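Regulator of nonsense transcripts 2 (Homo sapiens, PDB 4CEM) acts in nonsense-mediated mRNA decay, here as the first of its three MIF4G domains, which probably serves as a helical scaffold. Local coordinates at residues S30-A35 and V159-D164; S38-N43 and H114-D119; N43-L48 and G79-K84; S72-F77 and V107-L112. One frame throughout, in Å; residues are numbered along the deposited sequence.

Contact 1: residues S30-A35 and V159-D164; sequences SKNQNA and VGIFTD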
loop_
_atom_site.group_PDB
_atom_site.type_symbol
_atom_site.label_atom_id
_atom_site.label_comp_id
_atom_site.label_asym_id
_atom_site.label_seq_id
_atom_site.Cartn_x
_atom_site.Cartn_y
_atom_site.Cartn_z
ATOM N N SER A 30 4.759 8.283 -17.931
ATOM C CA SER A 30 5.310 8.868 -19.148
ATOM C C SER A 30 5.817 10.290 -18.893
ATOM O O SER A 30 6.967 10.607 -19.205
ATOM C CB SER A 30 4.261 8.866 -20.256
ATOM O OG SER A 30 4.830 9.263 -21.487
ATOM N N LYS A 31 4.959 11.129 -18.315
ATOM C CA LYS A 31 5.320 12.517 -17.986
ATOM C C LYS A 31 6.489 12.621 -17.023
ATOM O O LYS A 31 7.374 13.459 -17.204
ATOM C CB LYS A 31 4.131 13.286 -17.384
ATOM C CG LYS A 31 3.489 14.264 -18.355
ATOM C CD LYS A 31 2.704 15.356 -17.637
ATOM C CE LYS A 31 2.785 16.687 -18.386
ATOM N NZ LYS A 31 2.092 17.781 -17.644
ATOM N N ASN A 32 6.478 11.788 -15.988
ATOM C CA ASN A 32 7.499 11.870 -14.955
ATOM C C ASN A 32 8.872 11.435 -15.454
ATOM O O ASN A 32 9.863 12.118 -15.211
ATOM C CB ASN A 32 7.082 11.060 -13.738
ATOM C CG ASN A 32 5.995 11.739 -12.945
ATOM O OD1 ASN A 32 5.892 12.963 -12.944
ATOM N ND2 ASN A 32 5.179 10.953 -12.261
ATOM N N GLN A 33 8.931 10.321 -16.168
ATOM C CA GLN A 33 10.193 9.862 -16.734
ATOM C C GLN A 33 10.745 10.858 -17.745
ATOM O O GLN A 33 11.961 11.017 -17.857
ATOM C CB GLN A 33 10.018 8.499 -17.397
ATOM C CG GLN A 33 9.693 7.390 -16.420
ATOM C CD GLN A 33 9.727 6.020 -17.060
ATOM O OE1 GLN A 33 9.421 5.861 -18.241
ATOM N NE2 GLN A 33 10.104 5.019 -16.278
ATOM N N ASN A 34 9.854 11.539 -18.466
ATOM C CA ASN A 34 10.264 12.514 -19.485
ATOM C C ASN A 34 10.536 13.925 -18.941
ATOM O O ASN A 34 10.950 14.801 -19.683
ATOM C CB ASN A 34 9.207 12.585 -20.587
ATOM C CG ASN A 34 9.798 12.910 -21.943
ATOM O OD1 ASN A 34 10.699 12.221 -22.417
ATOM N ND2 ASN A 34 9.281 13.946 -22.584
ATOM N N ALA A 35 10.328 14.130 -17.643
ATOM C CA ALA A 35 10.474 15.447 -17.001
ATOM C C ALA A 35 11.800 16.191 -17.232
ATOM O O ALA A 35 11.790 17.394 -17.500
ATOM C CB ALA A 35 10.230 15.316 -15.501
ATOM N N VAL A 159 4.770 5.264 -10.853
ATOM C CA VAL A 159 4.549 6.517 -11.568
ATOM C C VAL A 159 5.865 7.171 -12.024
ATOM O O VAL A 159 5.855 8.232 -12.635
ATOM C CB VAL A 159 3.681 7.433 -10.663
ATOM C CG1 VAL A 159 4.197 8.863 -10.586
ATOM C CG2 VAL A 159 2.221 7.324 -11.076
ATOM N N GLY A 160 7.001 6.536 -11.734
ATOM C CA GLY A 160 8.292 6.966 -12.276
ATOM C C GLY A 160 8.970 8.168 -11.623
ATOM O O GLY A 160 9.957 8.679 -12.152
ATOM N N ILE A 161 8.449 8.624 -10.484
ATOM C CA ILE A 161 9.111 9.663 -9.700
ATOM C C ILE A 161 10.402 9.093 -9.121
ATOM O O ILE A 161 11.452 9.730 -9.190
ATOM C CB ILE A 161 8.190 10.206 -8.591
ATOM C CG1 ILE A 161 7.050 11.017 -9.225
ATOM C CG2 ILE A 161 8.968 11.081 -7.618
ATOM C CD1 ILE A 161 5.906 11.333 -8.291
ATOM N N PHE A 162 10.318 7.884 -8.567
ATOM C CA PHE A 162 11.501 7.065 -8.281
ATOM C C PHE A 162 11.807 6.118 -9.440
ATOM O O PHE A 162 10.896 5.582 -10.068
ATOM C CB PHE A 162 11.295 6.220 -7.024
ATOM C CG PHE A 162 11.011 7.011 -5.788
ATOM C CD1 PHE A 162 11.477 8.312 -5.631
ATOM C CD2 PHE A 162 10.302 6.433 -4.749
ATOM C CE1 PHE A 162 11.203 9.027 -4.476
ATOM C CE2 PHE A 162 10.036 7.143 -3.588
ATOM C CZ PHE A 162 10.488 8.443 -3.455
ATOM N N THR A 163 13.091 5.881 -9.690
ATOM C CA THR A 163 13.511 4.944 -10.717
ATOM C C THR A 163 13.224 3.556 -10.210
ATOM O O THR A 163 12.993 3.373 -9.025
ATOM C CB THR A 163 15.015 5.044 -11.012
ATOM O OG1 THR A 163 15.769 4.686 -9.834
ATOM C CG2 THR A 163 15.388 6.452 -11.495
ATOM N N ASP A 164 13.239 2.572 -11.099
ATOM C CA ASP A 164 12.976 1.204 -10.687
ATOM C C ASP A 164 13.930 0.790 -9.570
ATOM O O ASP A 164 13.480 0.318 -8.527
ATOM C CB ASP A 164 13.099 0.241 -11.868
ATOM C CG ASP A 164 11.928 0.342 -12.848
ATOM O OD1 ASP A 164 11.000 1.158 -12.657
ATOM O OD2 ASP A 164 11.941 -0.421 -13.830
#
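Asn32, in the last turn of helix 6-33, reaches across to Val159 and Gly160, where helix 143-158 has just ended. That end is a Schellman motif: Gly160 has positive phi (79°), and a pair of hydrogen bonds closes back on the final helical turn. The backbones come close here, with Asn32 CA and Gly160 CA 5.6 Å apart. The side chain of Asn32 points toward the loop. Its CB lies 3.3 Å from Val159 O. CG stands beside the backbone N (chi1 -74°), which turns the amide toward Ile161; Asn32 CG is 3.9 Å from Ile161 CG1. At the tip, Asn32 ND2 donates to Val159 O at 2.8 Å along a nearly straight N-H (166°). The model crowds this nitrogen against the Val159 side chain, so its exact place is doubtful. Two residues of helix 103-116 complete the site: Ser111 OG bonds to Asn32 ND2, and Gln115 NE2 to Asn32 OD1. Partners at both ends probably hold the buried amide in this rotation. With an alanine here, Val159 O would probably lose its side-chain donor and Gln115 NE2 its acceptor. The contact thus joins the end of helix 6-33 to the turn before helix 164-181. Gly160 C lies 4.0 Å from Asn32 CB. Without a side chain, Gly160 leaves room for Gln33, whose CG passes 4.4 Å from Gly160 CA.

Contact 2: residues S38-N43 and H114-D119; sequences SRPEEN and HQRYAD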
loop_
_atom_site.group_PDB
_atom_site.type_symbol
_atom_site.label_atom_id
_atom_site.label_comp_id
_atom_site.label_asym_id
_atom_site.label_seq_id
_atom_site.Cartn_x
_atom_site.Cartn_y
_atom_site.Cartn_z
ATOM N N SER A 38 12.525 18.875 -20.058
ATOM C CA SER A 38 11.706 20.085 -20.127
ATOM C C SER A 38 11.240 20.631 -18.763
ATOM O O SER A 38 10.070 20.969 -18.590
ATOM C CB SER A 38 10.501 19.850 -21.045
ATOM O OG SER A 38 9.463 19.174 -20.364
ATOM N N ARG A 39 12.159 20.736 -17.806
ATOM C CA ARG A 39 11.913 21.552 -16.627
ATOM C C ARG A 39 12.077 23.017 -17.030
ATOM O O ARG A 39 12.824 23.318 -17.963
ATOM C CB ARG A 39 12.865 21.179 -15.487
ATOM C CG ARG A 39 12.650 19.764 -14.984
ATOM C CD ARG A 39 13.093 19.594 -13.551
ATOM N NE ARG A 39 12.654 18.325 -12.961
ATOM C CZ ARG A 39 13.328 17.171 -13.009
ATOM N NH1 ARG A 39 14.490 17.074 -13.658
ATOM N NH2 ARG A 39 12.834 16.096 -12.401
ATOM N N PRO A 40 11.370 23.936 -16.351
ATOM C CA PRO A 40 11.487 25.349 -16.730
ATOM C C PRO A 40 12.825 25.954 -16.299
ATOM O O PRO A 40 13.569 25.329 -15.549
ATOM C CB PRO A 40 10.324 26.022 -15.985
ATOM C CG PRO A 40 9.504 24.910 -15.396
ATOM C CD PRO A 40 10.433 23.753 -15.234
ATOM N N GLU A 41 13.120 27.166 -16.762
ATOM C CA GLU A 41 14.415 27.797 -16.476
ATOM C C GLU A 41 14.302 29.056 -15.617
ATOM O O GLU A 41 13.204 29.554 -15.353
ATOM C CB GLU A 41 15.207 28.092 -17.760
ATOM C CG GLU A 41 14.501 27.796 -19.077
ATOM C CD GLU A 41 15.465 27.311 -20.147
ATOM O OE1 GLU A 41 16.176 26.310 -19.895
ATOM O OE2 GLU A 41 15.511 27.922 -21.237
ATOM N N GLU A 42 15.466 29.524 -15.167
ATOM C CA GLU A 42 15.626 30.768 -14.416
ATOM C C GLU A 42 14.522 31.791 -14.691
ATOM O O GLU A 42 13.812 32.194 -13.771
ATOM C CB GLU A 42 17.015 31.360 -14.731
ATOM C CG GLU A 42 17.246 32.829 -14.374
ATOM C CD GLU A 42 17.306 33.086 -12.878
ATOM O OE1 GLU A 42 16.306 32.814 -12.176
ATOM O OE2 GLU A 42 18.354 33.579 -12.407
ATOM N N ASN A 43 14.371 32.197 -15.950
ATOM C CA ASN A 43 13.433 33.270 -16.291
ATOM C C ASN A 43 11.994 32.942 -15.882
ATOM O O ASN A 43 11.280 33.799 -15.374
ATOM C CB ASN A 43 13.527 33.658 -17.781
ATOM C CG ASN A 43 12.688 32.767 -18.691
ATOM O OD1 ASN A 43 12.419 31.598 -18.382
ATOM N ND2 ASN A 43 12.275 33.317 -19.831
ATOM N N HIS A 114 8.045 17.054 -8.967
ATOM C CA HIS A 114 9.049 16.330 -9.733
ATOM C C HIS A 114 9.245 16.909 -11.096
ATOM O O HIS A 114 10.371 17.043 -11.541
ATOM C CB HIS A 114 8.662 14.868 -9.854
ATOM C CG HIS A 114 9.567 14.075 -10.763
ATOM N ND1 HIS A 114 10.867 13.879 -10.494
ATOM C CD2 HIS A 114 9.308 13.420 -11.968
ATOM C CE1 HIS A 114 11.417 13.141 -11.475
ATOM N NE2 HIS A 114 10.456 12.861 -12.377
ATOM N N GLN A 115 8.152 17.273 -11.765
ATOM C CA GLN A 115 8.225 17.790 -13.135
ATOM C C GLN A 115 8.783 19.212 -13.200
ATOM O O GLN A 115 9.267 19.641 -14.252
ATOM C CB GLN A 115 6.858 17.718 -13.834
ATOM C CG GLN A 115 6.431 16.305 -14.216
ATOM C CD GLN A 115 4.933 16.179 -14.479
ATOM O OE1 GLN A 115 4.332 17.032 -15.126
ATOM N NE2 GLN A 115 4.332 15.104 -13.987
ATOM N N ARG A 116 8.718 19.943 -12.093
ATOM C CA ARG A 116 9.246 21.301 -12.058
ATOM C C ARG A 116 10.660 21.392 -11.471
ATOM O O ARG A 116 11.459 22.184 -11.958
ATOM C CB ARG A 116 8.306 22.218 -11.285
ATOM C CG ARG A 116 8.634 23.692 -11.452
ATOM C CD ARG A 116 7.466 24.566 -11.041
ATOM N NE ARG A 116 6.460 24.686 -12.095
ATOM C CZ ARG A 116 5.361 25.435 -12.001
ATOM N NH1 ARG A 116 5.105 26.138 -10.897
ATOM N NH2 ARG A 116 4.507 25.486 -13.014
ATOM N N TYR A 117 10.955 20.572 -10.456
ATOM C CA TYR A 117 12.189 20.675 -9.667
ATOM C C TYR A 117 13.042 19.399 -9.630
ATOM O O TYR A 117 12.631 18.381 -9.071
ATOM C CB TYR A 117 11.842 21.043 -8.224
ATOM C CG TYR A 117 10.972 22.269 -8.091
ATOM C CD1 TYR A 117 11.522 23.547 -8.156
ATOM C CD2 TYR A 117 9.606 22.158 -7.873
ATOM C CE1 TYR A 117 10.731 24.676 -8.020
ATOM C CE2 TYR A 117 8.813 23.285 -7.737
ATOM C CZ TYR A 117 9.383 24.536 -7.812
ATOM O OH TYR A 117 8.603 25.650 -7.683
ATOM N N ALA A 118 14.252 19.485 -10.182
ATOM C CA ALA A 118 15.216 18.379 -10.167
ATOM C C ALA A 118 15.568 17.866 -8.771
ATOM O O ALA A 118 15.847 16.685 -8.608
ATOM C CB ALA A 118 16.482 18.779 -10.911
ATOM N N ASP A 119 15.538 18.734 -7.765
ATOM C CA ASP A 119 15.891 18.342 -6.391
ATOM C C ASP A 119 14.851 17.495 -5.685
ATOM O O ASP A 119 15.131 16.944 -4.617
ATOM C CB ASP A 119 16.121 19.579 -5.514
ATOM C CG ASP A 119 17.344 20.349 -5.905
ATOM O OD1 ASP A 119 18.062 19.899 -6.820
ATOM O OD2 ASP A 119 17.586 21.416 -5.299
#
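His114 O, in the last turn of helix 103-116, is gripped by two nitrogens of Arg39. Arg39 NE donates to His114 O at 3.0 Å and Arg39 NH2 to the same His114 O at 2.8 Å. The oxygen lies close to the guanidinium plane; sharing it puts both bonds somewhat off line (143° and 150°). The extended stretch from CG to NE carries the guanidinium there. On the way it runs along the backbone, with Arg39 CG 3.5 Å from Gln115 O and Arg39 CD 3.5 Å from Arg116 O. Ala118 CA covers one face of the guanidinium, 3.6 Å above its centre. Arg39 NH2 also sits over a face of the His114 ring, 3.4 Å from His114 CE1; the two planes are 84° apart. The ring's NE2 is bonded to Asn32 O. Pro40 follows on, its CD 3.8 Å from Arg116 O. A leucine in place of Arg39 would probably leave His114 O without these two donors and Ala118 CA without the flat group it packs on. Here a loop arginine binds a carbonyl at the C-terminal end of a helix, just before Tyr117 leaves the helical path, at one edge of the all-helical MIF4G fold.

Contact 3: residues N43-L48 and G79-K84; sequences NFFSRL and GLNLSK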
loop_
_atom_site.group_PDB
_atom_site.type_symbol
_atom_site.label_atom_id
_atom_site.label_comp_id
_atom_site.label_asym_id
_atom_site.label_seq_id
_atom_site.Cartn_x
_atom_site.Cartn_y
_atom_site.Cartn_z
ATOM N N ASN A 43 14.371 32.197 -15.950
ATOM C CA ASN A 43 13.433 33.270 -16.291
ATOM C C ASN A 43 11.994 32.942 -15.882
ATOM O O ASN A 43 11.280 33.799 -15.374
ATOM C CB ASN A 43 13.527 33.658 -17.781
ATOM C CG ASN A 43 12.688 32.767 -18.691
ATOM O OD1 ASN A 43 12.419 31.598 -18.382
ATOM N ND2 ASN A 43 12.275 33.317 -19.831
ATOM N N PHE A 44 11.581 31.696 -16.090
ATOM C CA PHE A 44 10.246 31.254 -15.709
ATOM C C PHE A 44 10.078 31.342 -14.195
ATOM O O PHE A 44 9.050 31.791 -13.705
ATOM C CB PHE A 44 10.006 29.819 -16.196
ATOM C CG PHE A 44 8.684 29.250 -15.778
ATOM C CD1 PHE A 44 8.541 28.614 -14.553
ATOM C CD2 PHE A 44 7.582 29.347 -16.603
ATOM C CE1 PHE A 44 7.319 28.091 -14.158
ATOM C CE2 PHE A 44 6.356 28.816 -16.219
ATOM C CZ PHE A 44 6.228 28.189 -14.993
ATOM N N PHE A 45 11.088 30.903 -13.456
ATOM C CA PHE A 45 11.037 30.944 -11.996
ATOM C C PHE A 45 10.993 32.368 -11.460
ATOM O O PHE A 45 10.389 32.610 -10.415
ATOM C CB PHE A 45 12.212 30.171 -11.393
ATOM C CG PHE A 45 12.061 28.682 -11.507
ATOM C CD1 PHE A 45 11.148 28.004 -10.704
ATOM C CD2 PHE A 45 12.789 27.962 -12.439
ATOM C CE1 PHE A 45 10.985 26.635 -10.816
ATOM C CE2 PHE A 45 12.626 26.592 -12.560
ATOM C CZ PHE A 45 11.725 25.929 -11.748
ATOM N N SER A 46 11.610 33.301 -12.191
ATOM C CA SER A 46 11.613 34.726 -11.825
ATOM C C SER A 46 10.220 35.276 -11.632
ATOM O O SER A 46 9.992 36.098 -10.749
ATOM C CB SER A 46 12.284 35.569 -12.911
ATOM O OG SER A 46 13.528 35.017 -13.275
ATOM N N ARG A 47 9.301 34.834 -12.487
ATOM C CA ARG A 47 7.945 35.366 -12.507
ATOM C C ARG A 47 7.002 34.707 -11.514
ATOM O O ARG A 47 5.886 35.179 -11.337
ATOM C CB ARG A 47 7.343 35.234 -13.895
ATOM C CG ARG A 47 8.126 35.939 -14.977
ATOM C CD ARG A 47 7.252 36.114 -16.204
ATOM N NE ARG A 47 7.961 35.768 -17.429
ATOM C CZ ARG A 47 7.377 35.526 -18.604
ATOM N NH1 ARG A 47 6.050 35.595 -18.738
ATOM N NH2 ARG A 47 8.131 35.223 -19.659
ATOM N N LEU A 48 7.414 33.603 -10.900
ATOM C CA LEU A 48 6.640 33.032 -9.808
ATOM C C LEU A 48 7.160 33.708 -8.554
ATOM O O LEU A 48 8.243 34.300 -8.578
ATOM C CB LEU A 48 6.804 31.512 -9.751
ATOM C CG LEU A 48 6.460 30.758 -11.048
ATOM C CD1 LEU A 48 6.614 29.264 -10.840
ATOM C CD2 LEU A 48 5.056 31.080 -11.547
ATOM N N GLY A 79 1.782 29.044 -8.751
ATOM C CA GLY A 79 2.155 30.446 -8.563
ATOM C C GLY A 79 3.400 30.691 -7.718
ATOM O O GLY A 79 3.937 31.801 -7.712
ATOM N N LEU A 80 3.851 29.659 -7.011
ATOM C CA LEU A 80 4.965 29.765 -6.085
ATOM C C LEU A 80 6.289 29.342 -6.718
ATOM O O LEU A 80 6.333 28.444 -7.550
ATOM C CB LEU A 80 4.715 28.870 -4.871
ATOM C CG LEU A 80 3.464 29.068 -4.025
ATOM C CD1 LEU A 80 3.477 28.083 -2.873
ATOM C CD2 LEU A 80 3.399 30.485 -3.491
ATOM N N ASN A 81 7.372 29.993 -6.303
ATOM C CA ASN A 81 8.722 29.515 -6.593
ATOM C C ASN A 81 9.200 28.747 -5.377
ATOM O O ASN A 81 9.632 29.341 -4.398
ATOM C CB ASN A 81 9.675 30.678 -6.906
ATOM C CG ASN A 81 11.078 30.210 -7.257
ATOM O OD1 ASN A 81 11.481 29.095 -6.931
ATOM N ND2 ASN A 81 11.825 31.062 -7.940
ATOM N N LEU A 82 9.120 27.424 -5.452
ATOM C CA LEU A 82 9.456 26.556 -4.321
ATOM C C LEU A 82 10.905 26.058 -4.379
ATOM O O LEU A 82 11.278 25.161 -3.625
ATOM C CB LEU A 82 8.466 25.380 -4.260
ATOM C CG LEU A 82 7.056 25.714 -3.742
ATOM C CD1 LEU A 82 6.011 24.787 -4.339
ATOM C CD2 LEU A 82 6.984 25.660 -2.221
ATOM N N SER A 83 11.718 26.662 -5.252
ATOM C CA SER A 83 13.125 26.286 -5.428
ATOM C C SER A 83 13.895 26.086 -4.131
ATOM O O SER A 83 14.698 25.161 -4.038
ATOM C CB SER A 83 13.870 27.326 -6.260
ATOM O OG SER A 83 13.574 27.184 -7.635
ATOM N N LYS A 84 13.655 26.950 -3.142
ATOM C CA LYS A 84 14.378 26.901 -1.877
ATOM C C LYS A 84 13.712 26.044 -0.810
ATOM O O LYS A 84 14.304 25.831 0.248
ATOM C CB LYS A 84 14.562 28.315 -1.324
ATOM C CG LYS A 84 15.464 29.210 -2.165
ATOM C CD LYS A 84 15.499 30.618 -1.585
ATOM C CE LYS A 84 15.859 31.675 -2.625
ATOM N NZ LYS A 84 17.295 31.631 -3.029
#
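Leu48 packs on Gly79 and Leu80, and Phe45 on Asn81 and Ser83, by van der Waals contact. Leu48 points toward the loop and meets mainly backbone. Its CB lies 3.5 Å from Gly79 O, and one branch, Leu48 CD1, lies 3.4 Å from Leu80 O. Leu48 CB also meets Asn81 CB at 4.1 Å. Ser83 OG stands over one face of the Phe45 ring, 3.9 Å above the plane and offset toward the rim. The Asn81 amide is turned 39° from the ring plane, and Asn81 ND2 is 3.6 Å from Phe45 CB. Arg116 of helix 103-116 touches both Phe45 and Leu48.

The polar part rests on Asn81. It forms an Asx turn: Asn81 OD1 accepts from Ser83 N at 3.0 Å, in the carbonyl plane. This bond fixes the amide in the loop between helices 70-79 and 86-95. CG lies anti to the backbone N (chi1 -178°), which sends the other end of the amide to helix 42-46. There Asn81 ND2 gives a weak bond to Phe45 O at 3.3 Å, with the N-H well off line (126°). Just past Leu48, Asp49 makes backbone hydrogen bonds with Gly79 and Asn81.

Contact 4: residues S72-F77 and V107-L112; sequences SLSHDF and VHLCSL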
loop_
_atom_site.group_PDB
_atom_site.type_symbol
_atom_site.label_atom_id
_atom_site.label_comp_id
_atom_site.label_asym_id
_atom_site.label_seq_id
_atom_site.Cartn_x
_atom_site.Cartn_y
_atom_site.Cartn_z
ATOM N N SER A 72 -7.076 23.156 -5.566
ATOM C CA SER A 72 -6.644 24.306 -4.785
ATOM C C SER A 72 -5.136 24.282 -4.515
ATOM O O SER A 72 -4.448 25.295 -4.708
ATOM C CB SER A 72 -7.434 24.403 -3.483
ATOM O OG SER A 72 -7.493 23.156 -2.829
ATOM N N LEU A 73 -4.617 23.130 -4.101
ATOM C CA LEU A 73 -3.176 23.001 -3.879
ATOM C C LEU A 73 -2.394 23.111 -5.187
ATOM O O LEU A 73 -1.292 23.675 -5.225
ATOM C CB LEU A 73 -2.848 21.692 -3.174
ATOM C CG LEU A 73 -3.424 21.596 -1.765
ATOM C CD1 LEU A 73 -3.146 20.235 -1.154
ATOM C CD2 LEU A 73 -2.852 22.706 -0.906
ATOM N N SER A 74 -2.979 22.603 -6.266
ATOM C CA SER A 74 -2.379 22.762 -7.585
ATOM C C SER A 74 -2.307 24.224 -7.988
ATOM O O SER A 74 -1.293 24.668 -8.508
ATOM C CB SER A 74 -3.151 21.953 -8.620
ATOM O OG SER A 74 -2.931 20.567 -8.405
ATOM N N HIS A 75 -3.386 24.963 -7.750
ATOM C CA HIS A 75 -3.449 26.387 -8.085
ATOM C C HIS A 75 -2.373 27.155 -7.365
ATOM O O HIS A 75 -1.636 27.916 -7.972
ATOM C CB HIS A 75 -4.820 26.950 -7.740
ATOM C CG HIS A 75 -4.916 28.447 -7.882
ATOM N ND1 HIS A 75 -4.612 29.286 -6.875
ATOM C CD2 HIS A 75 -5.301 29.246 -8.957
ATOM C CE1 HIS A 75 -4.789 30.558 -7.285
ATOM N NE2 HIS A 75 -5.209 30.531 -8.558
ATOM N N ASP A 76 -2.258 26.945 -6.061
ATOM C CA ASP A 76 -1.208 27.588 -5.291
ATOM C C ASP A 76 0.159 27.180 -5.803
ATOM O O ASP A 76 1.004 28.039 -6.066
ATOM C CB ASP A 76 -1.316 27.241 -3.809
ATOM C CG ASP A 76 -2.556 27.818 -3.164
ATOM O OD1 ASP A 76 -3.188 28.730 -3.759
ATOM O OD2 ASP A 76 -2.904 27.348 -2.054
ATOM N N PHE A 77 0.376 25.877 -5.940
ATOM C CA PHE A 77 1.651 25.370 -6.442
ATOM C C PHE A 77 2.134 26.124 -7.683
ATOM O O PHE A 77 3.297 26.535 -7.748
ATOM C CB PHE A 77 1.549 23.878 -6.758
ATOM C CG PHE A 77 2.821 23.283 -7.302
ATOM C CD1 PHE A 77 3.780 22.763 -6.447
ATOM C CD2 PHE A 77 3.052 23.232 -8.670
ATOM C CE1 PHE A 77 4.946 22.213 -6.942
ATOM C CE2 PHE A 77 4.214 22.676 -9.173
ATOM C CZ PHE A 77 5.166 22.168 -8.307
ATOM N N VAL A 107 0.165 11.903 -4.833
ATOM C CA VAL A 107 1.011 11.474 -5.942
ATOM C C VAL A 107 0.940 12.510 -7.059
ATOM O O VAL A 107 1.952 12.816 -7.700
ATOM C CB VAL A 107 0.598 10.069 -6.470
ATOM C CG1 VAL A 107 1.353 9.712 -7.741
ATOM C CG2 VAL A 107 0.839 9.007 -5.407
ATOM N N HIS A 108 -0.253 13.056 -7.284
ATOM C CA HIS A 108 -0.420 14.128 -8.268
ATOM C C HIS A 108 0.437 15.310 -7.923
ATOM O O HIS A 108 1.096 15.865 -8.797
ATOM C CB HIS A 108 -1.897 14.534 -8.398
ATOM C CG HIS A 108 -2.117 15.869 -9.087
ATOM N ND1 HIS A 108 -2.089 16.010 -10.427
ATOM C CD2 HIS A 108 -2.394 17.130 -8.566
ATOM C CE1 HIS A 108 -2.320 17.292 -10.748
ATOM N NE2 HIS A 108 -2.509 17.979 -9.607
ATOM N N LEU A 109 0.434 15.712 -6.649
ATOM C CA LEU A 109 1.235 16.858 -6.209
ATOM C C LEU A 109 2.707 16.524 -6.293
ATOM O O LEU A 109 3.500 17.368 -6.687
ATOM C CB LEU A 109 0.879 17.311 -4.790
ATOM C CG LEU A 109 -0.480 18.010 -4.643
ATOM C CD1 LEU A 109 -0.820 18.279 -3.179
ATOM C CD2 LEU A 109 -0.545 19.291 -5.467
ATOM N N CYS A 110 3.069 15.292 -5.937
ATOM C CA CYS A 110 4.459 14.857 -6.065
ATOM C C CYS A 110 4.951 14.919 -7.525
ATOM O O CYS A 110 6.128 15.198 -7.775
ATOM C CB CYS A 110 4.653 13.452 -5.492
ATOM S SG CYS A 110 4.585 13.338 -3.685
ATOM N N SER A 111 4.047 14.693 -8.479
ATOM C CA SER A 111 4.393 14.746 -9.902
ATOM C C SER A 111 4.593 16.168 -10.394
ATOM O O SER A 111 5.440 16.413 -11.253
ATOM C CB SER A 111 3.330 14.049 -10.757
ATOM O OG SER A 111 3.192 12.689 -10.384
ATOM N N LEU A 112 3.814 17.114 -9.877
ATOM C CA LEU A 112 4.016 18.513 -10.256
ATOM C C LEU A 112 5.364 19.019 -9.714
ATOM O O LEU A 112 6.082 19.737 -10.404
ATOM C CB LEU A 112 2.868 19.397 -9.769
ATOM C CG LEU A 112 1.457 19.131 -10.304
ATOM C CD1 LEU A 112 0.463 20.026 -9.579
ATOM C CD2 LEU A 112 1.381 19.350 -11.805
#
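The helical segments 72-77 and 107-112 run nearly parallel, 12° apart, with their axes 10.7 Å from each other at closest approach; Ser74 and Leu109 have the nearest CA atoms. The polar link is on one flank. His108 NE2 donates to Ser74 OG at 2.9 Å, with an N-H angle of 149°. The oxygen lies in the plane of the imidazole, at its edge. Ser74 OG also bonds to Arg70 O one turn back in its own helix, so the hydroxyl is held by two partners. Leu112 CD1 lies 3.6 Å from Ser74 OG, and Leu112 CG stands over one face of the His108 ring, toward its rim.

The rest is packing. Leu73 and Leu109 cross at about a right angle and meet methyl to methyl, Leu73 CD1 to Leu109 CD1 at 3.7 Å. Phe77 has CG anti to its backbone N (chi1 179°), and the ring swings across toward the facing helix. Leu112 CB then sits over a ring face in a CH-pi contact, 4.0 Å from the centroid of the Phe77 ring.

Helices 70-79 and 103-116, with helix 86-95 between them in the chain, lie side by side in the same direction, as alternate helices do in HEAT-like folds such as MIF4G. Phe58 of helix 52-61 packs on Leu73 and Phe77, and Phe113 meets the Phe77 ring edge-to-face. Elsewhere on helix 103-116, Val107 and Cys110 pack on Phe152 of helix 143-158.

In the fold
From the N terminus, helix 6-33 leads into contact 1, which closes the longest loop, from 30-35 to 159-164. The other three contacts nest inside it. Contact 2 comes next, tying the loop before helix 42-46 to the end of helix 103-116. Inside its loop lie contacts 3 and 4. These two cross, because segment 72-77 comes before 79-84 while its partner 107-112 comes after. Contact 3 holds helix 42-46 to the loop after helix 70-79, and contact 4 packs helix 70-79 on helix 103-116. Helix 103-116 is common ground: it carries segments of contacts 2 and 4, and residues touching contacts 1 and 3.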